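Side-chain contacts in putative sodium:solute symporter (Proteus mirabilis, PDB 5NV9), which uses the sodium gradient to drive uptake of the sialic acid N-acetylneuraminic acid across the bacterial inner membrane, so that host-derived sugar can serve as an energy source: residues 61-66 against 286-291; 194-199 against 314-319. One frame throughout, in Å; residues are numbered along the deposited sequence.

Contact 1 (61-66 against 286-291); sequences SITFMS and IFFFAI. With SLB (N-acetyl-beta-neuraminic acid), chain D.
Phe64 and Phe288 meet as a T-shaped (edge-to-face) pair. The edge of Phe288 is turned to one face of Phe64. Its CE1 sits over the middle of that ring, 3.5 Å from Phe64 CD2. The ring centroids are 4.9 Å apart and the planes stand at 64°, short of a perfect T. CZ of Phe288 reaches the CD2-CE2 side of the same face. The Phe64 side chain sets out away from helix 267-301. Even so, with CG anti to the backbone N (chi1 -158°), one face of the ring is offered to the Phe288 edge.

Phe288 is also met on a face. Thr63 CG2 lies above it, offset toward the rim, 4.2 Å from Phe288 CD2. The two branches of Thr63 divide the work. The methyl is anti to the backbone N and packs on the phenylalanine. The hydroxyl is anti to the carbonyl carbon and serves the sugar. Thr63 OG1 accepts a hydrogen bond from O7 of N-acetylneuraminic acid at 2.7 Å. Thr63 OG1 also lies 2.6 Å from the carboxylate oxygen SLB O1A. The backbone N of Thr63 gives that same O1A a weak, bent bond of 3.0 Å. Ile62 stays on the sugar side, with CD1 3.6 Å from SLB O1B.

Further out, Ile67 and Pro68 of helix 61-73 and Ala193 of helix 155-203 also touch Phe288. Ser60, Gln82 and Arg135 add further hydrogen bonds to the ligand. The Phe64 side chain comes within about 4 Å of the side chain of Ala339, a sodium ligand. The buried aromatic pair joins helix 61-73 to helix 267-301. The contact borders the substrate site, to which Thr63 and Ile62 belong, in an outward-open, LeuT-fold symporter of the SSF family.

Contact 2 (194-199 against 314-319); sequences VLIFIM and GILPLF
This is a buried apolar contact between two helices of a LeuT-fold transporter. It lies on the periplasmic side. Segment 194-199 is the end of a membrane-spanning stretch within the long helix 155-203. Segment 314-319 opens the short helix 315-323, part of the periplasmic region 293-325. The backbones stay well apart. The nearest CA atoms, those of Ile196 and Phe319, are 9.1 Å from each other, so the side chains have to span the gap. The contact buries 151 Å² in all.

Ile196 and Leu316 make the closest approach. They touch methyl to methyl, with Ile196 CG2 4.1 Å from Leu316 CD1, and the two side chains lie at about a right angle. Leu316 does not start out aimed at helix 155-203. Its CG is anti to the backbone N (chi1 172°), and the end of the side chain comes nearer than its base. Ile196 starts out pointing toward helix 315-323, and its CG2 branch does the touching.

Other parts of the fold fill in around this pair. Phe64 of helix 61-73 touches both Ile196 and Leu316, and Pro68 touches Leu316 as well. Met324, in the loop beyond helix 315-323, lies against Ile196 and Met199. Leu316 is about 12 Å from the bound sialic acid, measured from its side chain, and takes no direct part in the site.

Phe319 forms the second point of approach. Its ring forms an edge-to-face pair with that of Tyr298. It also touches Ile200, the next residue after Met199, and Lys203, about a turn beyond it. Met199 is a selenomethionine whose side chain sets out toward helix 315-323 and then leads away. Its backbone supplies the nearest atom instead: Met199 O lies near the ring plane of Phe319, 4.5 Å from CZ at the ring's edge.

How the contacts relate
From the N terminus the chain passes 61-66 in helix 61-73, then 194-199 in helix 155-203. It next reaches 286-291 in helix 267-301, which closes contact 1 over 219 intervening residues. Residues 314-319 in helix 315-323 follow and close contact 2 over 114. The segments alternate, so the two closures cross. Their centres are only 10 Å apart, and they touch directly. Phe64 O packs on Leu316 CD2, and Ala290 CB on Phe197 CE1. Together they join four helices into one largely buried cluster, reaching from the substrate site at contact 1 outward to the periplasmic helix at contact 2.

Contact 1 (61-66 against 286-291)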
ATOM      1  N   SER A  61      -4.308   3.211   6.360  1.00 24.53           N
ATOM      2  CA  SER A  61      -4.686   4.403   7.113  1.00 24.93           C
ATOM      3  C   SER A  61      -4.153   5.691   6.538  1.00 24.42           C
ATOM      4  O   SER A  61      -4.650   6.755   6.866  1.00 28.81           O
ATOM      5  CB  SER A  61      -4.233   4.221   8.551  1.00 30.44           C
ATOM      6  OG  SER A  61      -2.827   4.142   8.556  1.00 33.08           O
ATOM      7  N   ILE A  62      -3.155   5.614   5.664  1.00 24.62           N
ATOM      8  CA  ILE A  62      -2.659   6.746   4.900  1.00 24.47           C
ATOM      9  C   ILE A  62      -3.782   7.340   4.015  1.00 24.14           C
ATOM     10  O   ILE A  62      -4.061   8.535   4.088  1.00 24.35           O
ATOM     11  CB  ILE A  62      -1.463   6.317   3.983  1.00 25.93           C
ATOM     12  CG1 ILE A  62      -0.227   5.990   4.804  1.00 25.02           C
ATOM     13  CG2 ILE A  62      -1.131   7.394   2.947  1.00 29.43           C
ATOM     14  CD1 ILE A  62       0.833   5.289   4.014  1.00 24.49           C
ATOM     15  N   THR A  63      -4.415   6.513   3.190  1.00 21.83           N
ATOM     16  CA  THR A  63      -5.530   6.967   2.371  1.00 23.68           C
ATOM     17  C   THR A  63      -6.696   7.376   3.278  1.00 24.63           C
ATOM     18  O   THR A  63      -7.329   8.441   3.070  1.00 22.48           O
ATOM     19  CB  THR A  63      -6.020   5.861   1.373  1.00 24.73           C
ATOM     20  OG1 THR A  63      -5.172   5.798   0.222  1.00 22.73           O
ATOM     21  CG2 THR A  63      -7.493   6.070   0.929  1.00 24.83           C
ATOM     22  N   PHE A  64      -6.976   6.547   4.298  1.00 24.50           N
ATOM     23  CA  PHE A  64      -8.223   6.693   5.074  1.00 23.35           C
ATOM     24  C   PHE A  64      -8.255   8.059   5.764  1.00 25.32           C
ATOM     25  O   PHE A  64      -9.296   8.732   5.737  1.00 26.95           O
ATOM     26  CB  PHE A  64      -8.386   5.567   6.097  1.00 24.97           C
ATOM     27  CG  PHE A  64      -9.826   5.328   6.556  1.00 23.59           C
ATOM     28  CD1 PHE A  64     -10.500   6.253   7.347  1.00 22.44           C
ATOM     29  CD2 PHE A  64     -10.479   4.148   6.235  1.00 24.54           C
ATOM     30  CE1 PHE A  64     -11.836   6.024   7.745  1.00 23.81           C
ATOM     31  CE2 PHE A  64     -11.808   3.881   6.655  1.00 25.00           C
ATOM     32  CZ  PHE A  64     -12.484   4.808   7.420  1.00 24.80           C
HETATM   33  N   MSE A  65      -7.136   8.454   6.367  1.00 26.38           N
HETATM   34  CA  MSE A  65      -6.993   9.743   7.056  1.00 28.22           C
HETATM   35  C   MSE A  65      -6.565  10.894   6.176  1.00 29.04           C
HETATM   36  O   MSE A  65      -7.073  11.992   6.371  1.00 36.05           O
HETATM   37  CB  MSE A  65      -5.981   9.700   8.217  1.00 31.72           C
HETATM   38  CG  MSE A  65      -6.700   9.930   9.561  1.00 41.03           C
HETATM   39 SE   MSE A  65      -7.849   8.377   9.914  1.00 49.10          SE
HETATM   40  CE  MSE A  65      -6.437   7.007   9.884  1.00 47.87           C
ATOM     41  N   SER A  66      -5.620  10.682   5.244  1.00 26.86           N
ATOM     42  CA  SER A  66      -5.049  11.763   4.464  1.00 26.77           C
ATOM     43  C   SER A  66      -5.884  12.267   3.327  1.00 24.29           C
ATOM     44  O   SER A  66      -5.796  13.433   3.005  1.00 23.01           O
ATOM     45  CB  SER A  66      -3.730  11.333   3.790  1.00 32.97           C
ATOM     46  OG  SER A  66      -2.808  11.159   4.804  1.00 39.76           O
ATOM     47  N   ILE A 286     -13.426   7.660  -4.285  1.00 22.52           N
ATOM     48  CA  ILE A 286     -14.290   8.801  -4.444  1.00 26.41           C
ATOM     49  C   ILE A 286     -14.947   9.162  -3.096  1.00 26.99           C
ATOM     50  O   ILE A 286     -15.109  10.346  -2.774  1.00 23.95           O
ATOM     51  CB  ILE A 286     -15.453   8.535  -5.403  1.00 31.17           C
ATOM     52  CG1 ILE A 286     -14.987   8.291  -6.815  1.00 38.30           C
ATOM     53  CG2 ILE A 286     -16.376   9.742  -5.450  1.00 32.48           C
ATOM     54  CD1 ILE A 286     -16.131   7.866  -7.734  1.00 42.07           C
ATOM     55  N   PHE A 287     -15.336   8.153  -2.316  1.00 23.75           N
ATOM     56  CA  PHE A 287     -15.981   8.431  -1.006  1.00 23.56           C
ATOM     57  C   PHE A 287     -15.033   9.092  -0.014  1.00 23.82           C
ATOM     58  O   PHE A 287     -15.500   9.940   0.771  1.00 22.03           O
ATOM     59  CB  PHE A 287     -16.674   7.222  -0.393  1.00 23.74           C
ATOM     60  CG  PHE A 287     -17.950   6.882  -1.065  1.00 24.16           C
ATOM     61  CD1 PHE A 287     -17.958   6.095  -2.215  1.00 25.72           C
ATOM     62  CD2 PHE A 287     -19.151   7.360  -0.576  1.00 25.85           C
ATOM     63  CE1 PHE A 287     -19.148   5.797  -2.865  1.00 27.66           C
ATOM     64  CE2 PHE A 287     -20.332   7.079  -1.239  1.00 27.22           C
ATOM     65  CZ  PHE A 287     -20.335   6.299  -2.385  1.00 25.85           C
ATOM     66  N   PHE A 288     -13.724   8.787  -0.085  1.00 24.05           N
ATOM     67  CA  PHE A 288     -12.756   9.442   0.810  1.00 23.79           C
ATOM     68  C   PHE A 288     -12.604  10.946   0.475  1.00 22.59           C
ATOM     69  O   PHE A 288     -12.524  11.772   1.369  1.00 21.71           O
ATOM     70  CB  PHE A 288     -11.440   8.683   0.858  1.00 24.97           C
ATOM     71  CG  PHE A 288     -11.557   7.366   1.568  1.00 25.94           C
ATOM     72  CD1 PHE A 288     -11.626   7.318   2.960  1.00 28.71           C
ATOM     73  CD2 PHE A 288     -11.660   6.184   0.880  1.00 26.17           C
ATOM     74  CE1 PHE A 288     -11.818   6.104   3.637  1.00 28.11           C
ATOM     75  CE2 PHE A 288     -11.856   4.963   1.552  1.00 25.98           C
ATOM     76  CZ  PHE A 288     -11.898   4.921   2.927  1.00 24.48           C
ATOM     77  N   PHE A 289     -12.591  11.283  -0.804  1.00 22.85           N
ATOM     78  CA  PHE A 289     -12.594  12.694  -1.223  1.00 25.37           C
ATOM     79  C   PHE A 289     -13.904  13.330  -0.786  1.00 25.69           C
ATOM     80  O   PHE A 289     -13.896  14.414  -0.196  1.00 24.37           O
ATOM     81  CB  PHE A 289     -12.406  12.810  -2.751  1.00 25.39           C
ATOM     82  CG  PHE A 289     -10.992  12.551  -3.171  1.00 24.84           C
ATOM     83  CD1 PHE A 289     -10.060  13.567  -3.085  1.00 22.24           C
ATOM     84  CD2 PHE A 289     -10.550  11.265  -3.544  1.00 23.65           C
ATOM     85  CE1 PHE A 289      -8.725  13.343  -3.452  1.00 24.11           C
ATOM     86  CE2 PHE A 289      -9.199  11.044  -3.874  1.00 26.50           C
ATOM     87  CZ  PHE A 289      -8.282  12.089  -3.809  1.00 22.96           C
ATOM     88  N   ALA A 290     -15.023  12.651  -1.069  1.00 22.74           N
ATOM     89  CA  ALA A 290     -16.338  13.201  -0.759  1.00 21.80           C
ATOM     90  C   ALA A 290     -16.471  13.479   0.712  1.00 19.73           C
ATOM     91  O   ALA A 290     -17.046  14.520   1.101  1.00 20.81           O
ATOM     92  CB  ALA A 290     -17.478  12.340  -1.296  1.00 21.19           C
ATOM     93  N   ILE A 291     -15.861  12.624   1.532  1.00 17.99           N
ATOM     94  CA  ILE A 291     -15.829  12.858   2.965  1.00 19.35           C
ATOM     95  C   ILE A 291     -15.157  14.186   3.399  1.00 18.19           C
ATOM     96  O   ILE A 291     -15.731  14.914   4.228  1.00 18.11           O
ATOM     97  CB  ILE A 291     -15.261  11.653   3.753  1.00 19.44           C
ATOM     98  CG1 ILE A 291     -16.277  10.519   3.757  1.00 20.66           C
ATOM     99  CG2 ILE A 291     -14.979  12.023   5.187  1.00 21.72           C
ATOM    100  CD1 ILE A 291     -15.589   9.182   3.971  1.00 20.77           C
TER
HETATM  101  C1  SLB D 503      -2.250   3.936   0.958  1.00 27.24           C
HETATM  102  C2  SLB D 503      -1.950   4.106  -0.506  1.00 25.15           C
HETATM  103  C3  SLB D 503      -1.242   5.425  -0.714  1.00 24.67           C
HETATM  104  C4  SLB D 503      -1.085   5.785  -2.208  1.00 25.99           C
HETATM  105  C5  SLB D 503      -2.506   5.830  -2.769  1.00 26.42           C
HETATM  106  C6  SLB D 503      -3.202   4.470  -2.545  1.00 26.08           C
HETATM  107  C7  SLB D 503      -4.650   4.399  -3.049  1.00 24.20           C
HETATM  108  C8  SLB D 503      -5.268   3.052  -2.777  1.00 22.85           C
HETATM  109  C9  SLB D 503      -6.646   2.926  -3.426  1.00 24.83           C
HETATM  110  C10 SLB D 503      -3.116   7.227  -4.709  1.00 28.16           C
HETATM  111  C11 SLB D 503      -3.278   7.179  -6.206  1.00 31.60           C
HETATM  112  N5  SLB D 503      -2.497   6.150  -4.204  1.00 27.84           N
HETATM  113  O1A SLB D 503      -3.392   4.318   1.388  1.00 24.48           O
HETATM  114  O1B SLB D 503      -1.322   3.461   1.717  1.00 29.61           O
HETATM  115  O2  SLB D 503      -1.128   3.012  -1.005  1.00 24.77           O
HETATM  116  O4  SLB D 503      -0.445   7.097  -2.376  1.00 24.67           O
HETATM  117  O6  SLB D 503      -3.236   4.160  -1.154  1.00 27.94           O
HETATM  118  O7  SLB D 503      -5.469   5.364  -2.382  1.00 23.82           O
HETATM  119  O8  SLB D 503      -4.415   2.019  -3.256  1.00 25.09           O
HETATM  120  O9  SLB D 503      -6.577   2.963  -4.873  1.00 27.58           O
HETATM  121  O10 SLB D 503      -3.569   8.150  -4.011  1.00 26.82           O

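Contact 2 (194-199 against 314-319)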
ATOM      1  N   VAL A 194     -18.530   4.679   2.992  1.00 21.83           N
ATOM      2  CA  VAL A 194     -19.828   5.064   2.425  1.00 23.42           C
ATOM      3  C   VAL A 194     -20.764   5.577   3.567  1.00 25.52           C
ATOM      4  O   VAL A 194     -21.551   6.553   3.401  1.00 22.56           O
ATOM      5  CB  VAL A 194     -20.463   3.887   1.702  1.00 22.91           C
ATOM      6  CG1 VAL A 194     -21.915   4.164   1.394  1.00 22.84           C
ATOM      7  CG2 VAL A 194     -19.684   3.576   0.442  1.00 24.53           C
ATOM      8  N   LEU A 195     -20.651   4.927   4.724  1.00 23.64           N
ATOM      9  CA  LEU A 195     -21.537   5.208   5.825  1.00 24.69           C
ATOM     10  C   LEU A 195     -21.201   6.573   6.449  1.00 24.04           C
ATOM     11  O   LEU A 195     -22.086   7.293   6.873  1.00 22.77           O
ATOM     12  CB  LEU A 195     -21.429   4.099   6.870  1.00 26.05           C
ATOM     13  CG  LEU A 195     -22.425   4.260   8.018  1.00 28.18           C
ATOM     14  CD1 LEU A 195     -23.884   4.131   7.562  1.00 28.73           C
ATOM     15  CD2 LEU A 195     -22.054   3.249   9.063  1.00 30.09           C
ATOM     16  N   ILE A 196     -19.911   6.885   6.552  1.00 25.13           N
ATOM     17  CA  ILE A 196     -19.414   8.233   7.022  1.00 22.92           C
ATOM     18  C   ILE A 196     -19.966   9.318   6.104  1.00 23.95           C
ATOM     19  O   ILE A 196     -20.525  10.322   6.556  1.00 24.50           O
ATOM     20  CB  ILE A 196     -17.883   8.324   7.031  1.00 22.40           C
ATOM     21  CG1 ILE A 196     -17.277   7.404   8.118  1.00 23.73           C
ATOM     22  CG2 ILE A 196     -17.457   9.764   7.270  1.00 22.59           C
ATOM     23  CD1 ILE A 196     -15.811   7.066   7.930  1.00 24.98           C
ATOM     24  N   PHE A 197     -19.817   9.107   4.814  1.00 22.62           N
ATOM     25  CA  PHE A 197     -20.329  10.071   3.858  1.00 24.25           C
ATOM     26  C   PHE A 197     -21.843  10.353   4.101  1.00 22.98           C
ATOM     27  O   PHE A 197     -22.246  11.489   4.304  1.00 21.30           O
ATOM     28  CB  PHE A 197     -20.117   9.623   2.403  1.00 21.87           C
ATOM     29  CG  PHE A 197     -20.586  10.654   1.422  1.00 22.68           C
ATOM     30  CD1 PHE A 197     -19.975  11.899   1.382  1.00 22.95           C
ATOM     31  CD2 PHE A 197     -21.670  10.409   0.612  1.00 22.57           C
ATOM     32  CE1 PHE A 197     -20.415  12.865   0.488  1.00 27.29           C
ATOM     33  CE2 PHE A 197     -22.140  11.367  -0.256  1.00 24.17           C
ATOM     34  CZ  PHE A 197     -21.522  12.612  -0.323  1.00 23.89           C
ATOM     35  N   ILE A 198     -22.634   9.314   4.075  1.00 24.69           N
ATOM     36  CA  ILE A 198     -24.067   9.406   4.332  1.00 25.86           C
ATOM     37  C   ILE A 198     -24.479  10.205   5.580  1.00 26.27           C
ATOM     38  O   ILE A 198     -25.371  11.078   5.504  1.00 27.74           O
ATOM     39  CB  ILE A 198     -24.687   7.994   4.380  1.00 28.07           C
ATOM     40  CG1 ILE A 198     -24.685   7.426   2.960  1.00 28.88           C
ATOM     41  CG2 ILE A 198     -26.131   8.051   4.922  1.00 28.20           C
ATOM     42  CD1 ILE A 198     -24.818   5.929   2.928  1.00 30.74           C
HETATM   43  N   MSE A 199     -23.824   9.898   6.695  1.00 23.82           N
HETATM   44  CA  MSE A 199     -24.047  10.553   7.936  1.00 26.61           C
HETATM   45  C   MSE A 199     -23.706  12.014   7.904  1.00 23.54           C
HETATM   46  O   MSE A 199     -24.418  12.816   8.546  1.00 20.59           O
HETATM   47  CB  MSE A 199     -23.243   9.893   9.068  1.00 32.39           C
HETATM   48  CG  MSE A 199     -23.634   8.390   9.136  1.00 44.93           C
HETATM   49 SE   MSE A 199     -24.141   7.777  10.959  1.00 57.24          SE
HETATM   50  CE  MSE A 199     -25.482   9.224  11.113  1.00 59.93           C
ATOM     51  N   GLY A 314      -6.882  15.748  11.929  1.00 32.16           N
ATOM     52  CA  GLY A 314      -7.749  15.123  12.941  1.00 30.79           C
ATOM     53  C   GLY A 314      -9.247  15.381  12.780  1.00 34.10           C
ATOM     54  O   GLY A 314     -10.035  14.980  13.623  1.00 33.14           O
ATOM     55  N   ILE A 315      -9.647  16.076  11.714  1.00 32.71           N
ATOM     56  CA  ILE A 315     -11.054  16.467  11.537  1.00 31.22           C
ATOM     57  C   ILE A 315     -11.932  15.268  11.251  1.00 28.47           C
ATOM     58  O   ILE A 315     -12.995  15.150  11.851  1.00 29.04           O
ATOM     59  CB  ILE A 315     -11.262  17.594  10.480  1.00 33.82           C
ATOM     60  CG1 ILE A 315     -10.842  18.934  11.072  1.00 36.69           C
ATOM     61  CG2 ILE A 315     -12.720  17.805  10.097  1.00 32.29           C
ATOM     62  CD1 ILE A 315     -10.562  19.978   9.995  1.00 36.88           C
ATOM     63  N   LEU A 316     -11.504  14.355  10.391  1.00 27.20           N
ATOM     64  CA  LEU A 316     -12.262  13.137  10.226  1.00 25.47           C
ATOM     65  C   LEU A 316     -12.478  12.359  11.535  1.00 26.27           C
ATOM     66  O   LEU A 316     -13.628  12.067  11.890  1.00 25.47           O
ATOM     67  CB  LEU A 316     -11.719  12.251   9.111  1.00 26.40           C
ATOM     68  CG  LEU A 316     -12.351  10.853   8.992  1.00 28.10           C
ATOM     69  CD1 LEU A 316     -13.898  10.877   8.884  1.00 30.19           C
ATOM     70  CD2 LEU A 316     -11.727  10.105   7.820  1.00 27.97           C
ATOM     71  N   PRO A 317     -11.398  11.992  12.251  1.00 27.78           N
ATOM     72  CA  PRO A 317     -11.634  11.277  13.512  1.00 27.72           C
ATOM     73  C   PRO A 317     -12.448  12.049  14.537  1.00 28.94           C
ATOM     74  O   PRO A 317     -13.170  11.437  15.333  1.00 30.09           O
ATOM     75  CB  PRO A 317     -10.232  11.043  14.078  1.00 30.78           C
ATOM     76  CG  PRO A 317      -9.246  11.550  13.068  1.00 29.91           C
ATOM     77  CD  PRO A 317      -9.988  11.946  11.829  1.00 29.72           C
ATOM     78  N   LEU A 318     -12.268  13.368  14.563  1.00 28.53           N
ATOM     79  CA  LEU A 318     -13.074  14.238  15.392  1.00 28.94           C
ATOM     80  C   LEU A 318     -14.530  14.089  15.102  1.00 26.43           C
ATOM     81  O   LEU A 318     -15.315  13.889  16.045  1.00 25.54           O
ATOM     82  CB  LEU A 318     -12.689  15.705  15.185  1.00 36.31           C
ATOM     83  CG  LEU A 318     -13.513  16.610  16.124  1.00 38.08           C
ATOM     84  CD1 LEU A 318     -13.043  16.391  17.553  1.00 36.95           C
ATOM     85  CD2 LEU A 318     -13.427  18.071  15.725  1.00 39.68           C
ATOM     86  N   PHE A 319     -14.911  14.206  13.826  1.00 24.36           N
ATOM     87  CA  PHE A 319     -16.296  13.949  13.423  1.00 24.06           C
ATOM     88  C   PHE A 319     -16.822  12.565  13.814  1.00 24.30           C
ATOM     89  O   PHE A 319     -17.939  12.443  14.318  1.00 23.56           O
ATOM     90  CB  PHE A 319     -16.497  14.145  11.933  1.00 24.46           C
ATOM     91  CG  PHE A 319     -17.921  13.985  11.481  1.00 25.93           C
ATOM     92  CD1 PHE A 319     -18.438  12.735  11.169  1.00 29.38           C
ATOM     93  CD2 PHE A 319     -18.759  15.077  11.364  1.00 28.81           C
ATOM     94  CE1 PHE A 319     -19.761  12.593  10.761  1.00 28.42           C
ATOM     95  CE2 PHE A 319     -20.093  14.939  10.944  1.00 27.10           C
ATOM     96  CZ  PHE A 319     -20.582  13.707  10.638  1.00 26.77           C
TER